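Local coordinates for protein 5'-methylthioadenosine nucleosidase / s-adenosylhomocysteine nucleosidase (Brucella melitensis bv. 1, PDB 4PR3) that is a nucleosidase-type enzyme of the phosphorylase superfamily, built around a mixed sheet flanked by helices, and holds a bound adenine in its pocket, at residues Lys26-Lys31 with Glu222-Ala226; Leu67-Leu71 with Cys173-Cys177; Gln97-Val103 with Gly186-Asp192; Val106-Asp110 with Ser147-Val153. One frame throughout, in Å; residues are numbered along the deposited sequence.

In the fold
Interactions 1, 3 and 4 all reach the same mixed sheet, whereas interaction 2 packs two helices against each other. Interactions 3 and 4 share the long strand 100-108: within interaction 3 it pairs antiparallel with strand 184-192, and within interaction 4 it runs parallel to strand 142-148, which leads into the loop 149-153. Their centres lie 15 Å apart, and between them they supply D192 and V153, which hydrogen-bond the same adenine. Interaction 2 touches interaction 4 where L174 CD2 meets V106 CG1 at 3.6 Å, and both face the second subunit. The side chain of C173 is about 13 Å from the adenine. Interaction 1 lies at the surface, its centre 30 Å from that of interaction 4.

Interaction 1. Residues Lys26-Lys31 with Glu222-Ala226; sequences KTVAGK and ERAVA
K26 and E222 form the polar part of this contact. The lysine runs fully extended, with CG anti to the backbone N (chi1 -179°), and its ammonium group arrives across the carboxylate at about a right angle to the glutamate chain. K26 NZ donates to E222 OE2 at 2.7 Å on the syn lone pair, in a salt bridge, while the bond from K26 NZ to E222 OE1 at 3.0 Å is weak. Each partner has a further tie: NZ also bonds the carbonyl of L50, and OE2 takes a weak bond from the hydroxyl of Y35.

The apolar contacts lie beyond this ion pair. V28 puts both methyls against E222, CG1 3.5 Å from its O and CG2 3.9 Å from its CD. V225, the buried member, lays CG1 3.9 Å from K31 CB, and L33 of strand 31-37 adds to its packing. At the outer margin A29 CB and A226 CB meet at 3.8 Å.

Backbone hydrogen bonds between V28 and K31 close a type I' turn, the tight hairpin linking strands 26-28 and 31-37. The contact thus docks this hairpin on the last turn of helix 207-226. V28, A29, K31 CB, V225 and A226 make the apolar part. The lysine end is fixed by more than one acceptor, E222 and the L50 carbonyl, although partial exposure would probably weaken the electrostatic contribution of the ion pair.

Interaction 2. Residues Leu67-Leu71 with Cys173-Cys177; sequences LASAL and CLRAC
L67 reaches across to 173-177 with a single methyl, CD2, which sits among three residues of the facing helix. It lies 3.8 Å from C173 CB, 4.1 Å from A176 CB and 4.3 Å from C177 SG, filling the notch between successive turns. The leucine gets there with CG anti to its main-chain nitrogen (chi1 -169°), a torsion that carries CD2 across the gap to C173 and A176. One turn on, L71 uses CD1 in a similar way: this methyl rests over the backbone of A176 and C177, 3.8 Å from A176 O and 4.3 Å from C177 SG. Two alanines make up the remaining contact. A176 points its methyl at helix 67-71, near A68 N, and A68 CB meets A176 CB at 4.5 Å, the two CA atoms being 5.2 Å apart.

Helices 60-76 and 170-180 here run side by side in nearly the same direction, their local axes crossing at -28°, as part of the helical layer that flanks the central sheet of the phosphorylase-superfamily fold. There are no hydrogen bonds between the segments; the side chains that meet are apolar and buried, with methyls also resting on backbone atoms.

Further out, the two cysteines are backed by strand 83-91, C173 against S86 and C177 against V84, while L67 also leans on I56. On another side lies the second subunit: A68 packs on A68 of that subunit, and R175 NE forms a salt bridge with E62 of the second subunit.

Interaction 3. Residues Gln97-Val103 with Gly186-Asp192; sequences QAEVYQV and GLRGISD. With ADE (adenine), chain C.
Q97 bends at chi2 and brings its amide across I190, with Q97 OE1 3.3 Å from I190 CG2; the NE2 end is bound to the carbonyl of S92. A98 N then donates to I190 O at 2.8 Å, in the carbonyl plane and on a lone pair. E99 follows, taking I190 N on its O at 3.0 Å. A98 has positive phi, and with E99 it sets two residues against one, as in a beta bulge.

From V100 onward the pairing is regular antiparallel. V100 faces G189 as a non-hydrogen-bonded pair, its side chain turned to helix 207-226. Y101 and R188 form the hydrogen-bonded pair, exchanging two bonds; that from R188 N to Y101 O is 2.7 Å long and straight (168°). The Y101 ring presents its edge to R188 O and obliquely meets I190, CE1 to CG1 at 4.2 Å. The R188 guanidinium leads away to S89 and S86. At Q102 the CB touches L187 CD2 at 3.8 Å, while its amide bonds the carbonyls of V138 and I141. V103 N gives the last bond, 3.2 Å to G186 O, coming from well above the carbonyl plane. G186 has no side chain, so V103 CG2 can lie against its CA, and a water bridges V103 O to G186 N.

S191 and D192 belong to the adenine pocket, where adenine N6 donates to D192 OD2 at 2.9 Å and almost linearly (178°). V153 O takes a second bond from N6, so two acceptors from separate parts of the chain hold the amino group.

Interaction 4. Residues Val106-Asp110 with Ser147-Val153; sequences VSYRD and STGGNIV. With ADE (adenine), chain C; PO4 (phosphate ion), chain D.
N151 OD1 is gripped side-on by two nitrogens of R109, NE at 2.9 Å and NH2 at 3.1 Å. NE lies in the amide plane on a lone pair, whereas NH2 comes from above it, since the guanidinium and amide planes stand 50° apart. NH2 also donates to N151 O at 2.7 Å, and NH1 reaches the hydroxyl of S147, NH1 to OG 3.2 Å, nearly in the guanidinium plane. A bond from NH1 to the S147 carbonyl is weak. T148 C and G149 N lie over one face of the group and V153 CG2 over the other. G149 has no side chain to obstruct the arginine. With its chi1 at 59°, R109 sets out over S147, CB and CG both close to S147 OG, and then runs extended to NE.

Strands 100-108 and 142-148 are parallel neighbours in the central sheet, and the contact lies at their C-terminal ends, where the chain leaves strand 142-148 for the loop carrying N151, I152 and V153 of the adenine pocket. T148 N bonds S107 O and R109 N bonds T148 O; the T148 hydroxyl turns to D167. The Y108 ring meets T148 O at its edge and stacks with Y171.

Around this core, D110 OD2 takes G150 N at 2.8 Å through its syn lone pair, and backbone bonds tie G150 and I152 to the second subunit. S147 OG donates to a phosphate ion, probably from the crystallisation liquor, with O2 3.0 Å away. On the pocket side V153 N donates to adenine N1 at 3.0 Å, and adenine N6 returns a bond of 2.8 Å to V153 O.

Interaction 1. Residues Lys26-Lys31 with Glu222-Ala226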
loop_
_atom_site.group_PDB
_atom_site.type_symbol
_atom_site.label_atom_id
_atom_site.label_comp_id
_atom_site.label_asym_id
_atom_site.label_seq_id
_atom_site.Cartn_x
_atom_site.Cartn_y
_atom_site.Cartn_z
ATOM N N LYS A 26 -13.411 -20.092 5.312
ATOM C CA LYS A 26 -13.931 -21.387 4.904
ATOM C C LYS A 26 -12.957 -22.466 5.346
ATOM O O LYS A 26 -11.744 -22.303 5.228
ATOM C CB LYS A 26 -14.128 -21.425 3.388
ATOM C CG LYS A 26 -14.694 -22.730 2.848
ATOM C CD LYS A 26 -14.932 -22.632 1.346
ATOM C CE LYS A 26 -15.550 -23.902 0.793
ATOM N NZ LYS A 26 -15.738 -23.831 -0.685
ATOM N N THR A 27 -13.485 -23.562 5.876
ATOM C CA THR A 27 -12.638 -24.669 6.292
ATOM C C THR A 27 -12.660 -25.766 5.242
ATOM O O THR A 27 -13.718 -26.302 4.909
ATOM C CB THR A 27 -13.071 -25.254 7.646
ATOM O OG1 THR A 27 -13.100 -24.217 8.635
ATOM C CG2 THR A 27 -12.095 -26.332 8.082
ATOM N N VAL A 28 -11.487 -26.080 4.710
ATOM C CA VAL A 28 -11.349 -27.156 3.742
ATOM C C VAL A 28 -10.322 -28.152 4.253
ATOM O O VAL A 28 -9.145 -27.816 4.394
ATOM C CB VAL A 28 -10.896 -26.626 2.366
ATOM C CG1 VAL A 28 -10.758 -27.771 1.373
ATOM C CG2 VAL A 28 -11.875 -25.586 1.850
ATOM N N ALA A 29 -10.781 -29.367 4.539
ATOM C CA ALA A 29 -9.911 -30.449 4.997
ATOM C C ALA A 29 -9.061 -30.056 6.203
ATOM O O ALA A 29 -7.850 -30.273 6.218
ATOM C CB ALA A 29 -9.028 -30.936 3.856
ATOM N N GLY A 30 -9.699 -29.467 7.208
ATOM C CA GLY A 30 -9.011 -29.092 8.429
ATOM C C GLY A 30 -8.140 -27.853 8.310
ATOM O O GLY A 30 -7.505 -27.442 9.282
ATOM N N LYS A 31 -8.102 -27.260 7.120
ATOM C CA LYS A 31 -7.330 -26.042 6.894
ATOM C C LYS A 31 -8.260 -24.844 6.734
ATOM O O LYS A 31 -9.343 -24.959 6.159
ATOM C CB LYS A 31 -6.443 -26.186 5.655
ATOM C CG LYS A 31 -5.482 -27.360 5.703
ATOM C CD LYS A 31 -4.522 -27.258 6.877
ATOM C CE LYS A 31 -3.584 -28.458 6.918
ATOM N NZ LYS A 31 -2.713 -28.462 8.129
ATOM N N GLU A 222 -8.973 -25.863 -3.739
ATOM C CA GLU A 222 -9.490 -26.498 -2.532
ATOM C C GLU A 222 -9.208 -28.001 -2.525
ATOM O O GLU A 222 -8.881 -28.579 -1.486
ATOM C CB GLU A 222 -10.986 -26.225 -2.377
ATOM C CG GLU A 222 -11.309 -24.766 -2.084
ATOM C CD GLU A 222 -12.785 -24.536 -1.817
ATOM O OE1 GLU A 222 -13.581 -25.472 -2.042
ATOM O OE2 GLU A 222 -13.149 -23.424 -1.379
ATOM N N ARG A 223 -9.316 -28.624 -3.693
ATOM C CA ARG A 223 -8.950 -30.021 -3.834
ATOM C C ARG A 223 -7.464 -30.210 -3.557
ATOM O O ARG A 223 -7.062 -31.177 -2.908
ATOM C CB ARG A 223 -9.296 -30.530 -5.229
ATOM C CG ARG A 223 -8.779 -31.927 -5.506
ATOM C CD ARG A 223 -9.350 -32.940 -4.519
ATOM N NE ARG A 223 -8.759 -34.265 -4.703
ATOM C CZ ARG A 223 -9.120 -35.115 -5.660
ATOM N NH1 ARG A 223 -10.069 -34.776 -6.525
ATOM N NH2 ARG A 223 -8.530 -36.302 -5.755
ATOM N N ALA A 224 -6.651 -29.281 -4.045
ATOM C CA ALA A 224 -5.211 -29.346 -3.829
ATOM C C ALA A 224 -4.866 -29.162 -2.356
ATOM O O ALA A 224 -3.922 -29.769 -1.853
ATOM C CB ALA A 224 -4.491 -28.309 -4.686
ATOM N N VAL A 225 -5.633 -28.321 -1.667
ATOM C CA VAL A 225 -5.425 -28.099 -0.241
ATOM C C VAL A 225 -5.674 -29.401 0.512
ATOM O O VAL A 225 -4.894 -29.786 1.384
ATOM C CB VAL A 225 -6.328 -26.973 0.308
ATOM C CG1 VAL A 225 -6.323 -26.967 1.831
ATOM C CG2 VAL A 225 -5.878 -25.625 -0.232
ATOM N N ALA A 226 -6.750 -30.087 0.146
ATOM C CA ALA A 226 -7.058 -31.389 0.726
ATOM C C ALA A 226 -5.971 -32.411 0.395
ATOM O O ALA A 226 -5.758 -33.362 1.145
ATOM C CB ALA A 226 -8.414 -31.877 0.242
#

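Interaction 2. Residues Leu67-Leu71 with Cys173-Cys177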
loop_
_atom_site.group_PDB
_atom_site.type_symbol
_atom_site.label_atom_id
_atom_site.label_comp_id
_atom_site.label_asym_id
_atom_site.label_seq_id
_atom_site.Cartn_x
_atom_site.Cartn_y
_atom_site.Cartn_z
ATOM N N LEU A 67 -6.060 -5.331 4.353
ATOM C CA LEU A 67 -5.678 -6.713 4.630
ATOM C C LEU A 67 -4.763 -6.832 5.843
ATOM O O LEU A 67 -4.870 -7.787 6.610
ATOM C CB LEU A 67 -5.041 -7.376 3.407
ATOM C CG LEU A 67 -4.835 -8.892 3.499
ATOM C CD1 LEU A 67 -6.146 -9.612 3.800
ATOM C CD2 LEU A 67 -4.210 -9.435 2.224
ATOM N N ALA A 68 -3.868 -5.865 6.024
ATOM C CA ALA A 68 -2.979 -5.874 7.183
ATOM C C ALA A 68 -3.764 -5.708 8.479
ATOM O O ALA A 68 -3.396 -6.267 9.510
ATOM C CB ALA A 68 -1.919 -4.794 7.065
ATOM N N SER A 69 -4.848 -4.940 8.419
ATOM C CA SER A 69 -5.704 -4.737 9.583
ATOM C C SER A 69 -6.469 -6.007 9.911
ATOM O O SER A 69 -6.537 -6.419 11.069
ATOM C CB SER A 69 -6.694 -3.595 9.342
ATOM O OG SER A 69 -6.040 -2.342 9.353
ATOM N N ALA A 70 -7.050 -6.619 8.884
ATOM C CA ALA A 70 -7.825 -7.837 9.065
ATOM C C ALA A 70 -6.952 -8.948 9.636
ATOM O O ALA A 70 -7.337 -9.618 10.591
ATOM C CB ALA A 70 -8.452 -8.269 7.753
ATOM N N LEU A 71 -5.767 -9.120 9.062
ATOM C CA LEU A 71 -4.848 -10.161 9.508
ATOM C C LEU A 71 -4.323 -9.907 10.922
ATOM O O LEU A 71 -4.046 -10.846 11.666
ATOM C CB LEU A 71 -3.684 -10.309 8.525
ATOM C CG LEU A 71 -4.052 -10.900 7.164
ATOM C CD1 LEU A 71 -2.832 -10.983 6.262
ATOM C CD2 LEU A 71 -4.691 -12.268 7.338
ATOM N N CYS A 173 -1.161 -7.521 -1.186
ATOM C CA CYS A 173 -1.647 -8.639 -0.387
ATOM C C CYS A 173 -0.482 -9.473 0.116
ATOM O O CYS A 173 -0.469 -9.911 1.267
ATOM C CB CYS A 173 -2.587 -9.523 -1.207
ATOM S SG CYS A 173 -4.123 -8.724 -1.711
ATOM N N LEU A 174 0.497 -9.681 -0.759
ATOM C CA LEU A 174 1.666 -10.488 -0.444
ATOM C C LEU A 174 2.435 -9.935 0.744
ATOM O O LEU A 174 2.741 -10.666 1.689
ATOM C CB LEU A 174 2.592 -10.583 -1.655
ATOM C CG LEU A 174 3.831 -11.451 -1.429
ATOM C CD1 LEU A 174 3.419 -12.868 -1.062
ATOM C CD2 LEU A 174 4.724 -11.450 -2.653
ATOM N N ARG A 175 2.750 -8.645 0.691
ATOM C CA ARG A 175 3.520 -8.005 1.753
ATOM C C ARG A 175 2.766 -8.046 3.074
ATOM O O ARG A 175 3.371 -8.160 4.135
ATOM C CB ARG A 175 3.872 -6.567 1.377
ATOM C CG ARG A 175 4.751 -6.457 0.148
ATOM C CD ARG A 175 6.095 -7.152 0.347
ATOM N NE ARG A 175 6.858 -6.563 1.442
ATOM C CZ ARG A 175 7.193 -7.207 2.556
ATOM N NH1 ARG A 175 6.842 -8.477 2.725
ATOM N NH2 ARG A 175 7.883 -6.582 3.499
ATOM N N ALA A 176 1.442 -7.966 2.997
ATOM C CA ALA A 176 0.594 -8.089 4.176
ATOM C C ALA A 176 0.650 -9.507 4.749
ATOM O O ALA A 176 0.743 -9.692 5.963
ATOM C CB ALA A 176 -0.839 -7.703 3.842
ATOM N N CYS A 177 0.599 -10.503 3.868
ATOM C CA CYS A 177 0.655 -11.901 4.286
ATOM C C CYS A 177 2.031 -12.282 4.826
ATOM O O CYS A 177 2.137 -13.029 5.796
ATOM C CB CYS A 177 0.274 -12.825 3.129
ATOM S SG CYS A 177 -1.438 -12.662 2.571
#

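Interaction 3. Residues Gln97-Val103 with Gly186-Asp192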
loop_
_atom_site.group_PDB
_atom_site.type_symbol
_atom_site.label_atom_id
_atom_site.label_comp_id
_atom_site.label_asym_id
_atom_site.label_seq_id
_atom_site.Cartn_x
_atom_site.Cartn_y
_atom_site.Cartn_z
ATOM N N GLN A 97 -7.592 -13.815 -23.930
ATOM C CA GLN A 97 -8.640 -13.163 -23.160
ATOM C C GLN A 97 -9.590 -14.181 -22.546
ATOM O O GLN A 97 -9.786 -15.266 -23.092
ATOM C CB GLN A 97 -9.419 -12.189 -24.045
ATOM C CG GLN A 97 -8.554 -11.108 -24.664
ATOM C CD GLN A 97 -7.961 -10.174 -23.626
ATOM O OE1 GLN A 97 -8.635 -9.779 -22.676
ATOM N NE2 GLN A 97 -6.693 -9.820 -23.800
ATOM N N ALA A 98 -10.171 -13.816 -21.406
ATOM C CA ALA A 98 -11.177 -14.631 -20.732
ATOM C C ALA A 98 -10.653 -16.008 -20.345
ATOM O O ALA A 98 -11.366 -17.004 -20.452
ATOM C CB ALA A 98 -12.436 -14.754 -21.587
ATOM N N GLU A 99 -9.399 -16.061 -19.908
ATOM C CA GLU A 99 -8.843 -17.290 -19.360
ATOM C C GLU A 99 -8.321 -17.043 -17.947
ATOM O O GLU A 99 -7.928 -15.928 -17.610
ATOM C CB GLU A 99 -7.737 -17.852 -20.258
ATOM C CG GLU A 99 -7.606 -19.366 -20.158
ATOM C CD GLU A 99 -6.199 -19.866 -20.433
ATOM O OE1 GLU A 99 -5.708 -20.709 -19.649
ATOM O OE2 GLU A 99 -5.587 -19.430 -21.433
ATOM N N VAL A 100 -8.326 -18.087 -17.124
ATOM C CA VAL A 100 -7.910 -17.974 -15.728
ATOM C C VAL A 100 -6.488 -18.500 -15.502
ATOM O O VAL A 100 -6.107 -19.540 -16.036
ATOM C CB VAL A 100 -8.909 -18.696 -14.791
ATOM C CG1 VAL A 100 -9.265 -20.069 -15.346
ATOM C CG2 VAL A 100 -8.351 -18.806 -13.382
ATOM N N TYR A 101 -5.707 -17.765 -14.717
ATOM C CA TYR A 101 -4.315 -18.117 -14.463
ATOM C C TYR A 101 -4.002 -18.044 -12.974
ATOM O O TYR A 101 -4.530 -17.191 -12.264
ATOM C CB TYR A 101 -3.384 -17.157 -15.212
ATOM C CG TYR A 101 -3.496 -17.227 -16.720
ATOM C CD1 TYR A 101 -4.550 -16.617 -17.392
ATOM C CD2 TYR A 101 -2.541 -17.893 -17.472
ATOM C CE1 TYR A 101 -4.651 -16.679 -18.765
ATOM C CE2 TYR A 101 -2.634 -17.962 -18.847
ATOM C CZ TYR A 101 -3.689 -17.355 -19.487
ATOM O OH TYR A 101 -3.782 -17.420 -20.854
ATOM N N GLN A 102 -3.136 -18.935 -12.502
ATOM C CA GLN A 102 -2.623 -18.836 -11.142
ATOM C C GLN A 102 -1.317 -18.057 -11.174
ATOM O O GLN A 102 -0.550 -18.162 -12.128
ATOM C CB GLN A 102 -2.421 -20.215 -10.516
ATOM C CG GLN A 102 -1.371 -21.072 -11.192
ATOM C CD GLN A 102 -1.251 -22.446 -10.564
ATOM O OE1 GLN A 102 -1.208 -22.581 -9.341
ATOM N NE2 GLN A 102 -1.208 -23.477 -11.400
ATOM N N VAL A 103 -1.076 -17.261 -10.140
ATOM C CA VAL A 103 0.059 -16.350 -10.138
ATOM C C VAL A 103 1.324 -17.057 -9.680
ATOM O O VAL A 103 1.421 -17.502 -8.535
ATOM C CB VAL A 103 -0.197 -15.153 -9.205
ATOM C CG1 VAL A 103 0.921 -14.134 -9.335
ATOM C CG2 VAL A 103 -1.541 -14.524 -9.517
ATOM N N GLY A 186 -2.438 -16.590 -5.629
ATOM C CA GLY A 186 -3.228 -15.777 -6.541
ATOM C C GLY A 186 -3.964 -16.513 -7.648
ATOM O O GLY A 186 -3.510 -17.551 -8.127
ATOM N N LEU A 187 -5.088 -15.944 -8.078
ATOM C CA LEU A 187 -5.829 -16.418 -9.247
ATOM C C LEU A 187 -6.368 -15.219 -10.019
ATOM O O LEU A 187 -7.018 -14.353 -9.440
ATOM C CB LEU A 187 -6.989 -17.328 -8.835
ATOM C CG LEU A 187 -6.679 -18.700 -8.231
ATOM C CD1 LEU A 187 -7.968 -19.396 -7.809
ATOM C CD2 LEU A 187 -5.895 -19.569 -9.207
ATOM N N ARG A 188 -6.112 -15.170 -11.322
ATOM C CA ARG A 188 -6.529 -14.030 -12.135
ATOM C C ARG A 188 -7.141 -14.443 -13.470
ATOM O O ARG A 188 -6.517 -15.167 -14.247
ATOM C CB ARG A 188 -5.337 -13.109 -12.396
ATOM C CG ARG A 188 -4.827 -12.391 -11.168
ATOM C CD ARG A 188 -5.818 -11.343 -10.714
ATOM N NE ARG A 188 -5.660 -11.027 -9.301
ATOM C CZ ARG A 188 -6.360 -10.096 -8.668
ATOM N NH1 ARG A 188 -7.259 -9.381 -9.331
ATOM N NH2 ARG A 188 -6.159 -9.876 -7.376
ATOM N N GLY A 189 -8.368 -13.994 -13.728
ATOM C CA GLY A 189 -8.952 -14.122 -15.052
ATOM C C GLY A 189 -8.651 -12.889 -15.885
ATOM O O GLY A 189 -8.593 -11.784 -15.354
ATOM N N ILE A 190 -8.506 -13.058 -17.196
ATOM C CA ILE A 190 -8.147 -11.929 -18.049
ATOM C C ILE A 190 -9.396 -11.258 -18.603
ATOM O O ILE A 190 -10.105 -11.823 -19.432
ATOM C CB ILE A 190 -7.211 -12.357 -19.196
ATOM C CG1 ILE A 190 -5.827 -12.667 -18.639
ATOM C CG2 ILE A 190 -7.072 -11.247 -20.221
ATOM C CD1 ILE A 190 -5.204 -11.473 -17.961
ATOM N N SER A 191 -9.658 -10.051 -18.115
ATOM C CA SER A 191 -10.872 -9.318 -18.452
ATOM C C SER A 191 -10.713 -8.325 -19.604
ATOM O O SER A 191 -11.708 -7.803 -20.109
ATOM C CB SER A 191 -11.401 -8.589 -17.213
ATOM O OG SER A 191 -10.409 -7.742 -16.659
ATOM N N ASP A 192 -9.475 -8.090 -20.035
ATOM C CA ASP A 192 -9.190 -7.005 -20.970
ATOM C C ASP A 192 -7.723 -6.952 -21.375
ATOM O O ASP A 192 -6.901 -7.720 -20.881
ATOM C CB ASP A 192 -9.596 -5.655 -20.367
ATOM C CG ASP A 192 -8.941 -5.399 -19.023
ATOM O OD1 ASP A 192 -9.465 -5.897 -18.004
ATOM O OD2 ASP A 192 -7.904 -4.698 -18.986
HETATM N N9 ADE C . -7.511 -5.391 -13.572
HETATM C C8 ADE C . -8.218 -5.755 -14.684
HETATM N N7 ADE C . -7.795 -5.188 -15.788
HETATM C C5 ADE C . -6.737 -4.397 -15.371
HETATM C C6 ADE C . -5.863 -3.538 -16.066
HETATM N N6 ADE C . -5.927 -3.328 -17.384
HETATM N N1 ADE C . -4.917 -2.896 -15.351
HETATM C C2 ADE C . -4.853 -3.104 -14.030
HETATM N N3 ADE C . -5.618 -3.884 -13.269
HETATM C C4 ADE C . -6.550 -4.508 -14.008
HETATM O O HOH W 1 -0.278 -18.427 -6.750
#

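Interaction 4. Residues Val106-Asp110 with Ser147-Val153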
loop_
_atom_site.group_PDB
_atom_site.type_symbol
_atom_site.label_atom_id
_atom_site.label_comp_id
_atom_site.label_asym_id
_atom_site.label_seq_id
_atom_site.Cartn_x
_atom_site.Cartn_y
_atom_site.Cartn_z
ATOM N N VAL A 106 4.951 -12.287 -8.516
ATOM C CA VAL A 106 4.376 -10.949 -8.538
ATOM C C VAL A 106 5.453 -9.879 -8.361
ATOM O O VAL A 106 6.461 -10.096 -7.689
ATOM C CB VAL A 106 3.258 -10.787 -7.470
ATOM C CG1 VAL A 106 3.843 -10.755 -6.078
ATOM C CG2 VAL A 106 2.431 -9.535 -7.733
ATOM N N SER A 107 5.245 -8.733 -8.995
ATOM C CA SER A 107 6.157 -7.611 -8.861
ATOM C C SER A 107 5.365 -6.319 -8.663
ATOM O O SER A 107 4.156 -6.283 -8.899
ATOM C CB SER A 107 7.074 -7.517 -10.081
ATOM O OG SER A 107 6.321 -7.457 -11.279
ATOM N N TYR A 108 6.052 -5.272 -8.215
ATOM C CA TYR A 108 5.430 -3.991 -7.902
ATOM C C TYR A 108 5.957 -2.946 -8.878
ATOM O O TYR A 108 7.096 -2.500 -8.757
ATOM C CB TYR A 108 5.817 -3.610 -6.472
ATOM C CG TYR A 108 5.144 -2.390 -5.886
ATOM C CD1 TYR A 108 3.952 -1.896 -6.403
ATOM C CD2 TYR A 108 5.711 -1.732 -4.804
ATOM C CE1 TYR A 108 3.346 -0.780 -5.848
ATOM C CE2 TYR A 108 5.119 -0.621 -4.248
ATOM C CZ TYR A 108 3.940 -0.148 -4.771
ATOM O OH TYR A 108 3.364 0.963 -4.201
ATOM N N ARG A 109 5.125 -2.524 -9.825
ATOM C CA ARG A 109 5.618 -1.681 -10.916
ATOM C C ARG A 109 5.681 -0.200 -10.557
ATOM O O ARG A 109 6.293 0.590 -11.276
ATOM C CB ARG A 109 4.796 -1.890 -12.190
ATOM C CG ARG A 109 3.328 -1.582 -12.029
ATOM C CD ARG A 109 2.585 -1.688 -13.345
ATOM N NE ARG A 109 1.173 -1.365 -13.174
ATOM C CZ ARG A 109 0.232 -2.254 -12.880
ATOM N NH1 ARG A 109 0.546 -3.534 -12.734
ATOM N NH2 ARG A 109 -1.025 -1.863 -12.741
ATOM N N ASP A 110 5.058 0.174 -9.445
ATOM C CA ASP A 110 5.081 1.561 -9.003
ATOM C C ASP A 110 6.388 1.901 -8.305
ATOM O O ASP A 110 6.676 3.068 -8.057
ATOM C CB ASP A 110 3.907 1.856 -8.070
ATOM C CG ASP A 110 2.573 1.794 -8.777
ATOM O OD1 ASP A 110 2.560 1.890 -10.022
ATOM O OD2 ASP A 110 1.540 1.657 -8.087
ATOM N N SER A 147 2.067 -8.297 -12.432
ATOM C CA SER A 147 2.543 -6.980 -12.032
ATOM C C SER A 147 1.427 -6.233 -11.302
ATOM O O SER A 147 0.285 -6.209 -11.761
ATOM C CB SER A 147 2.991 -6.186 -13.260
ATOM O OG SER A 147 3.469 -4.904 -12.900
ATOM N N THR A 148 1.757 -5.633 -10.163
ATOM C CA THR A 148 0.783 -4.861 -9.392
ATOM C C THR A 148 1.133 -3.376 -9.391
ATOM O O THR A 148 2.293 -3.007 -9.206
ATOM C CB THR A 148 0.682 -5.365 -7.931
ATOM O OG1 THR A 148 0.142 -6.693 -7.907
ATOM C CG2 THR A 148 -0.206 -4.450 -7.093
ATOM N N GLY A 149 0.126 -2.532 -9.608
ATOM C CA GLY A 149 0.304 -1.090 -9.578
ATOM C C GLY A 149 -1.015 -0.364 -9.380
ATOM O O GLY A 149 -2.082 -0.958 -9.509
ATOM N N GLY A 150 -0.948 0.928 -9.072
ATOM C CA GLY A 150 -2.145 1.714 -8.843
ATOM C C GLY A 150 -2.824 2.174 -10.120
ATOM O O GLY A 150 -3.914 2.747 -10.084
ATOM N N ASN A 151 -2.183 1.932 -11.257
ATOM C CA ASN A 151 -2.754 2.338 -12.536
ATOM C C ASN A 151 -3.400 1.183 -13.285
ATOM O O ASN A 151 -2.911 0.053 -13.257
ATOM C CB ASN A 151 -1.697 3.005 -13.420
ATOM C CG ASN A 151 -0.585 2.053 -13.818
ATOM O OD1 ASN A 151 -0.269 1.116 -13.089
ATOM N ND2 ASN A 151 0.015 2.293 -14.977
ATOM N N ILE A 152 -4.519 1.472 -13.936
ATOM C CA ILE A 152 -5.097 0.544 -14.893
ATOM C C ILE A 152 -4.293 0.640 -16.182
ATOM O O ILE A 152 -4.162 1.714 -16.769
ATOM C CB ILE A 152 -6.567 0.871 -15.180
ATOM C CG1 ILE A 152 -7.428 0.512 -13.970
ATOM C CG2 ILE A 152 -7.043 0.134 -16.420
ATOM C CD1 ILE A 152 -8.891 0.799 -14.160
ATOM N N VAL A 153 -3.745 -0.486 -16.613
ATOM C CA VAL A 153 -2.887 -0.502 -17.786
ATOM C C VAL A 153 -3.707 -0.709 -19.055
ATOM O O VAL A 153 -4.504 -1.647 -19.147
ATOM C CB VAL A 153 -1.818 -1.601 -17.674
ATOM C CG1 VAL A 153 -0.867 -1.529 -18.846
ATOM C CG2 VAL A 153 -1.062 -1.460 -16.359
HETATM N N9 ADE C . -7.511 -5.391 -13.572
HETATM C C8 ADE C . -8.218 -5.755 -14.684
HETATM N N7 ADE C . -7.795 -5.188 -15.788
HETATM C C5 ADE C . -6.737 -4.397 -15.371
HETATM C C6 ADE C . -5.863 -3.538 -16.066
HETATM N N6 ADE C . -5.927 -3.328 -17.384
HETATM N N1 ADE C . -4.917 -2.896 -15.351
HETATM C C2 ADE C . -4.853 -3.104 -14.030
HETATM N N3 ADE C . -5.618 -3.884 -13.269
HETATM C C4 ADE C . -6.550 -4.508 -14.008
HETATM P P PO4 D . 7.078 -5.238 -14.333
HETATM O O1 PO4 D . 7.410 -4.830 -12.916
HETATM O O2 PO4 D . 5.784 -4.576 -14.736
HETATM O O3 PO4 D . 8.180 -4.792 -15.267
HETATM O O4 PO4 D . 6.920 -6.741 -14.402
#